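Local coordinates for imelysin (Bacteroides ovatus ATCC 8483, PDB 3OYV), which probably takes part in bacterial iron uptake as a metal-binding outer-membrane protein of the imelysin family, at residues T37-L42 against P300-W305; T277-W282 against R342-L347. One frame throughout, in Å; residues are numbered along the deposited sequence. Where two conformers were deposited one is given.

Contact 1. Residues T37-L42 against P300-W305; sequences TDATNL and PNMDSW
Met302, present as selenomethionine and modelled in two conformers, lies in one of them against Asp38 and Leu42 of helix 21-47. Its CG comes within 3.6 Å of Asp38 CB, the selenomethionine chain running alongside Asp38 and pointing the other way. A bend at the last torsion (chi3 70°) turns CE toward the helix, 4.0 Å from Ala39 CB, while SE rests 4.1 Å from Leu42 CD2. This is the dry, packed half of the contact, and Leu245 of helix 223-261 touches both Ala39 and Met302. The other half is wet and looser. No direct hydrogen bond joins the two segments; instead each carboxylate oxygen of Asp38 is bridged by a water. One water donates to both Asp38 OD2 (2.7 Å) and Asn301 O (2.7 Å). The second donates to Asp38 OD1 (2.8 Å) and accepts from Asn301 ND2 (2.8 Å). Arg342 binds the same two groups, its NH2 in a salt bridge to Asp38 OD2 and its NE to Asn301 O. The buried carboxylate thus receives an arginine and two water protons, which is consistent with a charged Asp38 joining helix 298-303 to helix 21-47 through polar intermediaries.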
ATOM      1  N   THR A  37     -13.100   6.947   5.720  1.00 10.61           N
ATOM      2  CA  THR A  37     -13.194   8.302   5.202  1.00 10.92           C
ATOM      3  C   THR A  37     -12.096   8.562   4.175  1.00 10.78           C
ATOM      4  O   THR A  37     -12.379   9.079   3.103  1.00 11.83           O
ATOM      5  CB  THR A  37     -13.126   9.300   6.361  1.00 11.95           C
ATOM      6  OG1 THR A  37     -14.303   9.133   7.175  1.00 13.34           O
ATOM      7  CG2 THR A  37     -13.045  10.738   5.842  1.00 14.23           C
ATOM      8  N   ASP A  38     -10.865   8.224   4.520  1.00 10.76           N
ATOM      9  CA  ASP A  38      -9.717   8.477   3.636  1.00 10.53           C
ATOM     10  C   ASP A  38      -9.865   7.728   2.307  1.00 10.19           C
ATOM     11  O   ASP A  38      -9.635   8.302   1.245  1.00 10.42           O
ATOM     12  CB  ASP A  38      -8.413   8.099   4.338  1.00 11.87           C
ATOM     13  CG  ASP A  38      -7.976   9.115   5.366  1.00 12.49           C
ATOM     14  OD1 ASP A  38      -8.398  10.269   5.229  1.00 14.34           O
ATOM     15  OD2 ASP A  38      -7.206   8.758   6.296  1.00 12.28           O
ATOM     16  N   ALA A  39     -10.192   6.430   2.346  1.00  9.43           N
ATOM     17  CA  ALA A  39     -10.348   5.656   1.099  1.00  9.29           C
ATOM     18  C   ALA A  39     -11.491   6.214   0.246  1.00 10.28           C
ATOM     19  O   ALA A  39     -11.400   6.200  -0.992  1.00 10.70           O
ATOM     20  CB  ALA A  39     -10.513   4.186   1.380  1.00 10.44           C
ATOM     21  N   THR A  40     -12.591   6.630   0.881  1.00 11.64           N
ATOM     22  CA  THR A  40     -13.717   7.199   0.137  1.00 11.94           C
ATOM     23  C   THR A  40     -13.308   8.496  -0.551  1.00 11.73           C
ATOM     24  O   THR A  40     -13.600   8.707  -1.734  1.00 12.77           O
ATOM     25  CB  THR A  40     -14.934   7.378   1.055  1.00 11.83           C
ATOM     26  OG1 THR A  40     -15.318   6.099   1.558  1.00 14.48           O
ATOM     27  CG2 THR A  40     -16.068   8.054   0.301  1.00 14.34           C
ATOM     28  N   ASN A  41     -12.584   9.338   0.177  1.00 11.80           N
ATOM     29  CA  ASN A  41     -12.175  10.610  -0.392  1.00 12.45           C
ATOM     30  C   ASN A  41     -11.147  10.411  -1.508  1.00 11.75           C
ATOM     31  O   ASN A  41     -11.212  11.117  -2.499  1.00 12.73           O
ATOM     32  CB  ASN A  41     -11.626  11.537   0.670  1.00 14.72           C
ATOM     33  CG  ASN A  41     -12.710  12.010   1.633  1.00 17.02           C
ATOM     34  OD1 ASN A  41     -13.922  11.943   1.324  1.00 19.23           O
ATOM     35  ND2 ASN A  41     -12.287  12.446   2.809  1.00 16.05           N
ATOM     36  N   LEU A  42     -10.249   9.448  -1.328  1.00 11.50           N
ATOM     37  CA  LEU A  42      -9.240   9.123  -2.379  1.00 10.80           C
ATOM     38  C   LEU A  42      -9.935   8.662  -3.675  1.00 11.41           C
ATOM     39  O   LEU A  42      -9.647   9.139  -4.771  1.00 11.67           O
ATOM     40  CB  LEU A  42      -8.318   8.029  -1.853  1.00 10.37           C
ATOM     41  CG  LEU A  42      -7.229   7.516  -2.805  1.00 11.49           C
ATOM     42  CD1 LEU A  42      -6.401   8.661  -3.433  1.00 11.73           C
ATOM     43  CD2 LEU A  42      -6.352   6.571  -2.007  1.00 12.05           C
ATOM     44  N   PRO A 300       0.437   9.144   4.461  1.00 12.76           N
ATOM     45  CA  PRO A 300       0.761   8.887   5.860  1.00 13.86           C
ATOM     46  C   PRO A 300      -0.447   8.825   6.816  1.00 11.92           C
ATOM     47  O   PRO A 300      -0.352   8.215   7.894  1.00 12.33           O
ATOM     48  CB  PRO A 300       1.741  10.025   6.228  1.00 15.38           C
ATOM     49  CG  PRO A 300       1.582  11.035   5.197  1.00 17.63           C
ATOM     50  CD  PRO A 300       1.176  10.309   3.936  1.00 12.98           C
ATOM     51  N   ASN A 301      -1.559   9.409   6.408  1.00 11.61           N
ATOM     52  CA  ASN A 301      -2.802   9.244   7.186  1.00 11.12           C
ATOM     53  C   ASN A 301      -3.413   7.853   7.056  1.00 11.60           C
ATOM     54  O   ASN A 301      -4.161   7.431   7.933  1.00 12.21           O
ATOM     55  CB  ASN A 301      -3.815  10.314   6.777  1.00 12.00           C
ATOM     56  CG  ASN A 301      -3.660  11.583   7.551  1.00 14.88           C
ATOM     57  OD1 ASN A 301      -2.871  11.655   8.472  1.00 19.87           O
ATOM     58  ND2 ASN A 301      -4.435  12.611   7.183  1.00 19.64           N
HETATM   59  N   MSE A 302      -3.087   7.173   5.973  1.00 10.72           N
HETATM   60  CA  MSE A 302      -3.618   5.835   5.709  0.70 10.39           C
HETATM   61  C   MSE A 302      -2.671   4.694   6.056  1.00 10.21           C
HETATM   62  O   MSE A 302      -3.114   3.560   6.269  1.00 10.59           O
HETATM   63  CB  MSE A 302      -4.011   5.750   4.255  0.70 10.24           C
HETATM   64  CG  MSE A 302      -5.158   6.694   3.956  0.70 10.13           C
HETATM   65 SE   MSE A 302      -5.788   6.539   2.098  0.70 12.08          SE
HETATM   66  CE  MSE A 302      -6.621   4.842   2.113  0.70 15.94           C
ATOM     67  N   ASP A 303      -1.364   4.973   6.079  1.00 10.47           N
ATOM     68  CA  ASP A 303      -0.396   3.881   6.039  1.00 10.54           C
ATOM     69  C   ASP A 303       0.965   4.201   6.634  1.00 11.10           C
ATOM     70  O   ASP A 303       1.975   3.743   6.126  1.00 11.49           O
ATOM     71  CB  ASP A 303      -0.207   3.432   4.579  1.00 12.19           C
ATOM     72  CG  ASP A 303       0.433   2.054   4.450  1.00 12.03           C
ATOM     73  OD1 ASP A 303       0.106   1.141   5.248  1.00 12.25           O
ATOM     74  OD2 ASP A 303       1.249   1.895   3.509  1.00 13.90           O
ATOM     75  N   SER A 304       1.022   4.948   7.736  1.00 10.94           N
ATOM     76  CA  SER A 304       2.308   5.219   8.323  1.00 10.61           C
ATOM     77  C   SER A 304       2.938   3.974   8.880  1.00 10.92           C
ATOM     78  O   SER A 304       2.261   3.088   9.409  1.00 11.06           O
ATOM     79  CB  SER A 304       2.226   6.248   9.464  1.00 11.43           C
ATOM     80  OG  SER A 304       2.029   7.548   8.965  1.00 14.15           O
ATOM     81  N   TRP A 305       4.263   3.939   8.794  1.00 12.40           N
ATOM     82  CA  TRP A 305       5.087   2.918   9.431  1.00 12.45           C
ATOM     83  C   TRP A 305       6.484   3.514   9.572  1.00 14.41           C
ATOM     84  O   TRP A 305       6.993   4.051   8.607  1.00 15.63           O
ATOM     85  CB  TRP A 305       5.137   1.613   8.618  1.00 12.80           C
ATOM     86  CG  TRP A 305       5.949   0.588   9.324  1.00 12.22           C
ATOM     87  CD1 TRP A 305       7.258   0.278   9.106  1.00 15.16           C
ATOM     88  CD2 TRP A 305       5.546  -0.169  10.458  1.00 12.61           C
ATOM     89  NE1 TRP A 305       7.667  -0.668   9.983  1.00 13.23           N
ATOM     90  CE2 TRP A 305       6.635  -0.964  10.832  1.00 13.11           C
ATOM     91  CE3 TRP A 305       4.348  -0.292  11.162  1.00 12.11           C
ATOM     92  CZ2 TRP A 305       6.579  -1.846  11.896  1.00 11.92           C
ATOM     93  CZ3 TRP A 305       4.286  -1.159  12.219  1.00 12.97           C
ATOM     94  CH2 TRP A 305       5.387  -1.939  12.583  1.00 13.15           C
TER
HETATM   95  O   HOH W   1      -6.770   6.577   7.775  1.00 13.63           O
HETATM   96  O   HOH W   2      -6.673  12.481   5.516  1.00 19.69           O

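Contact 2. Residues T277-W282 against R342-L347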
ATOM      1  N   THR A 277      -8.052  -8.415   3.314  1.00  9.89           N
ATOM      2  CA  THR A 277      -8.838  -8.158   2.097  1.00  9.49           C
ATOM      3  C   THR A 277      -8.677  -6.710   1.667  1.00  9.35           C
ATOM      4  O   THR A 277      -8.471  -6.420   0.473  1.00 11.16           O
ATOM      5  CB  THR A 277     -10.308  -8.547   2.323  1.00 10.01           C
ATOM      6  OG1 THR A 277     -10.349  -9.958   2.549  1.00 13.11           O
ATOM      7  CG2 THR A 277     -11.207  -8.129   1.154  1.00 11.61           C
ATOM      8  N   ALA A 278      -8.781  -5.787   2.618  1.00  9.11           N
ATOM      9  CA  ALA A 278      -8.659  -4.355   2.330  1.00  8.75           C
ATOM     10  C   ALA A 278      -7.202  -3.974   1.965  1.00 10.01           C
ATOM     11  O   ALA A 278      -6.969  -3.099   1.150  1.00  9.84           O
ATOM     12  CB  ALA A 278      -9.189  -3.488   3.515  1.00 10.91           C
ATOM     13  N   ARG A 279      -6.244  -4.657   2.571  1.00  9.45           N
ATOM     14  CA  ARG A 279      -4.837  -4.394   2.287  1.00  8.39           C
ATOM     15  C   ARG A 279      -4.459  -4.684   0.850  1.00 10.06           C
ATOM     16  O   ARG A 279      -3.563  -4.044   0.325  1.00 10.16           O
ATOM     17  CB  ARG A 279      -3.947  -5.185   3.229  1.00  8.47           C
ATOM     18  CG  ARG A 279      -3.840  -4.570   4.630  1.00  9.51           C
ATOM     19  CD  ARG A 279      -3.118  -3.238   4.622  1.00 10.08           C
ATOM     20  NE  ARG A 279      -1.739  -3.361   4.175  1.00  8.81           N
ATOM     21  CZ  ARG A 279      -0.839  -2.396   4.236  1.00 11.11           C
ATOM     22  NH1 ARG A 279      -1.173  -1.188   4.649  1.00 11.14           N
ATOM     23  NH2 ARG A 279       0.416  -2.629   3.878  1.00 12.03           N
ATOM     24  N   GLU A 280      -5.121  -5.648   0.220  1.00  9.43           N
ATOM     25  CA  GLU A 280      -4.692  -6.043  -1.118  0.60  8.42           C
ATOM     26  C   GLU A 280      -4.761  -4.914  -2.151  1.00  8.64           C
ATOM     27  O   GLU A 280      -3.742  -4.644  -2.790  1.00  9.68           O
ATOM     28  CB  GLU A 280      -5.439  -7.271  -1.595  0.60 10.30           C
ATOM     29  CG  GLU A 280      -4.810  -7.836  -2.868  0.60 15.31           C
ATOM     30  CD  GLU A 280      -5.423  -9.138  -3.294  0.60 23.94           C
ATOM     31  OE1 GLU A 280      -6.445  -9.534  -2.699  0.60 27.42           O
ATOM     32  OE2 GLU A 280      -4.869  -9.755  -4.226  0.60 30.60           O
ATOM     33  N   PRO A 281      -5.919  -4.226  -2.312  1.00  8.49           N
ATOM     34  CA  PRO A 281      -5.911  -3.132  -3.265  1.00  8.55           C
ATOM     35  C   PRO A 281      -4.988  -1.993  -2.818  1.00  8.69           C
ATOM     36  O   PRO A 281      -4.364  -1.335  -3.675  1.00  9.36           O
ATOM     37  CB  PRO A 281      -7.375  -2.701  -3.337  1.00 10.61           C
ATOM     38  CG  PRO A 281      -7.963  -3.199  -2.061  1.00  8.98           C
ATOM     39  CD  PRO A 281      -7.283  -4.473  -1.800  1.00  9.32           C
ATOM     40  N   TRP A 282      -4.857  -1.759  -1.512  1.00  9.04           N
ATOM     41  CA  TRP A 282      -3.910  -0.744  -1.047  1.00  9.21           C
ATOM     42  C   TRP A 282      -2.480  -1.070  -1.496  1.00  9.35           C
ATOM     43  O   TRP A 282      -1.792  -0.273  -2.126  1.00  8.93           O
ATOM     44  CB  TRP A 282      -3.912  -0.598   0.482  1.00  9.37           C
ATOM     45  CG  TRP A 282      -2.834   0.357   0.885  1.00  8.62           C
ATOM     46  CD1 TRP A 282      -1.624   0.036   1.409  1.00 10.72           C
ATOM     47  CD2 TRP A 282      -2.844   1.782   0.709  1.00  9.79           C
ATOM     48  NE1 TRP A 282      -0.877   1.170   1.575  1.00 11.07           N
ATOM     49  CE2 TRP A 282      -1.587   2.258   1.137  1.00  9.35           C
ATOM     50  CE3 TRP A 282      -3.755   2.693   0.187  1.00 11.96           C
ATOM     51  CZ2 TRP A 282      -1.260   3.610   1.114  1.00 12.71           C
ATOM     52  CZ3 TRP A 282      -3.431   4.037   0.190  1.00 13.83           C
ATOM     53  CH2 TRP A 282      -2.188   4.478   0.623  1.00 13.50           C
ATOM     54  N   ARG A 342      -2.528   6.047  13.614  1.00 12.16           N
ATOM     55  CA  ARG A 342      -3.698   5.710  12.796  1.00 10.84           C
ATOM     56  C   ARG A 342      -3.243   4.812  11.628  1.00 10.47           C
ATOM     57  O   ARG A 342      -2.110   4.292  11.611  1.00 11.93           O
ATOM     58  CB  ARG A 342      -4.402   6.976  12.298  1.00 12.07           C
ATOM     59  CG  ARG A 342      -3.559   7.778  11.343  1.00 11.45           C
ATOM     60  CD  ARG A 342      -4.160   9.133  11.085  1.00 12.64           C
ATOM     61  NE  ARG A 342      -5.224   9.194  10.075  1.00 11.46           N
ATOM     62  CZ  ARG A 342      -6.056  10.215   9.880  1.00 11.81           C
ATOM     63  NH1 ARG A 342      -6.115  11.261  10.722  1.00 13.10           N
ATOM     64  NH2 ARG A 342      -6.879  10.192   8.863  1.00 13.42           N
ATOM     65  N   GLY A 343      -4.143   4.645  10.677  1.00 10.36           N
ATOM     66  CA  GLY A 343      -3.848   3.931   9.464  1.00  9.96           C
ATOM     67  C   GLY A 343      -3.907   2.434   9.581  1.00  9.32           C
ATOM     68  O   GLY A 343      -4.141   1.859  10.655  1.00  9.92           O
ATOM     69  N   PHE A 344      -3.616   1.791   8.445  1.00  8.61           N
ATOM     70  CA  PHE A 344      -3.690   0.347   8.367  1.00  9.10           C
ATOM     71  C   PHE A 344      -2.872  -0.374   9.447  1.00  8.63           C
ATOM     72  O   PHE A 344      -3.286  -1.403   9.961  1.00  9.59           O
ATOM     73  CB  PHE A 344      -3.227  -0.139   7.006  1.00  8.84           C
ATOM     74  CG  PHE A 344      -4.267  -0.065   5.909  1.00  9.33           C
ATOM     75  CD1 PHE A 344      -5.373  -0.897   5.971  1.00  9.74           C
ATOM     76  CD2 PHE A 344      -4.103   0.774   4.802  1.00  9.79           C
ATOM     77  CE1 PHE A 344      -6.276  -0.908   4.963  1.00 10.04           C
ATOM     78  CE2 PHE A 344      -5.027   0.764   3.768  1.00 11.74           C
ATOM     79  CZ  PHE A 344      -6.145  -0.063   3.871  1.00 10.85           C
ATOM     80  N   HIS A 345      -1.662   0.126   9.735  1.00  8.92           N
ATOM     81  CA  HIS A 345      -0.815  -0.584  10.652  1.00  8.71           C
ATOM     82  C   HIS A 345      -1.225  -0.423  12.122  1.00 10.35           C
ATOM     83  O   HIS A 345      -0.939  -1.276  12.933  1.00 11.21           O
ATOM     84  CB  HIS A 345       0.642  -0.263  10.411  1.00 10.16           C
ATOM     85  CG  HIS A 345       1.096  -0.707   9.063  1.00 10.55           C
ATOM     86  ND1 HIS A 345       1.110  -2.037   8.684  1.00 11.35           N
ATOM     87  CD2 HIS A 345       1.538  -0.001   8.004  1.00 10.79           C
ATOM     88  CE1 HIS A 345       1.545  -2.121   7.436  1.00 11.83           C
ATOM     89  NE2 HIS A 345       1.786  -0.896   6.996  1.00 11.59           N
ATOM     90  N   THR A 346      -1.900   0.662  12.448  1.00 10.05           N
ATOM     91  CA  THR A 346      -2.498   0.798  13.784  1.00 10.16           C
ATOM     92  C   THR A 346      -3.639  -0.188  13.946  1.00  9.90           C
ATOM     93  O   THR A 346      -3.734  -0.859  14.961  1.00 10.41           O
ATOM     94  CB  THR A 346      -2.941   2.248  14.086  1.00 10.23           C
ATOM     95  OG1 THR A 346      -1.781   3.073  14.116  1.00 11.38           O
ATOM     96  CG2 THR A 346      -3.608   2.294  15.453  1.00 10.09           C
ATOM     97  N   LEU A 347      -4.499  -0.303  12.934  1.00  9.87           N
ATOM     98  CA  LEU A 347      -5.529  -1.337  13.014  1.00  9.39           C
ATOM     99  C   LEU A 347      -4.926  -2.717  13.074  1.00  9.55           C
ATOM    100  O   LEU A 347      -5.404  -3.558  13.807  1.00 10.16           O
ATOM    101  CB  LEU A 347      -6.479  -1.188  11.858  1.00 10.73           C
ATOM    102  CG  LEU A 347      -7.807  -1.886  11.982  1.00 13.04           C
ATOM    103  CD1 LEU A 347      -8.487  -1.673  13.338  1.00 17.13           C
ATOM    104  CD2 LEU A 347      -8.708  -1.377  10.802  1.00 13.73           C
TER
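Phe344 and His345 face Arg279 and Trp282 from the first turn of helix 343-351, inside the GxHxxE signature of imelysin-like proteins, here formed by Gly343, His345 and Glu348. Gly343 opens the turn with a positive phi. Phe344 then enters between the two nearly antiparallel helices. A bend at chi2 (-67°) lays Arg279 CD over one face of the phenyl ring, 3.8 Å from the centroid, as a CH-pi contact, and a second bend at chi3 turns the guanidinium beyond it. Farther out, Arg279 NH1 comes to 3.3 Å from Phe344 CB. Ala278 CB meets the ring at its edge, 4.2 Å from Phe344 CE1. Trp282 packs against the far end of the phenyl, its CG 3.6 Å from Phe344 CE2 and the planes inclined at 45°. An alanine in place of Phe344 would remove the ring on which Arg279 CD and Trp282 lean, and the gap is likely to leave the arginine chain freer to swing. His345 follows, with CE1 over one face of the Arg279 guanidinium, 3.8 Å from NH2; Trp282 CD1 lies over the opposite face, so the flat group is sandwiched. Its rotation is probably fixed further by salt bridges from NH1 to Asp303 and from NE to Glu283. His345 ND1 is bonded to Glu348, while His345 NE2 and Arg279 NH2 bind one oxygen of an unidentified ligand, probably from the crystallisation liquor, though it may mark a pocket. Thr346 OG1 reaches back to Arg342 O, donating at 2.8 Å from 47° out of the carbonyl plane.

From the N terminus, helix 21-47 supplies the first half of contact 1. The chain then runs through the long helices to 277-282, the first half of contact 2, before 300-305 returns to close contact 1 across 257 residues. Residues 342-347 close contact 2 last, across only 59, so the two loops cross. Their centres lie 9 Å apart, and the short helix 298-303, which carries half of contact 1, also touches both segments of contact 2. Met302 O probably accepts a hydrogen bond from Phe344 N, a backbone link between the two contacts. Together the contacts tie an N-terminal helix to three C-terminal ones around the GxHxxE turn.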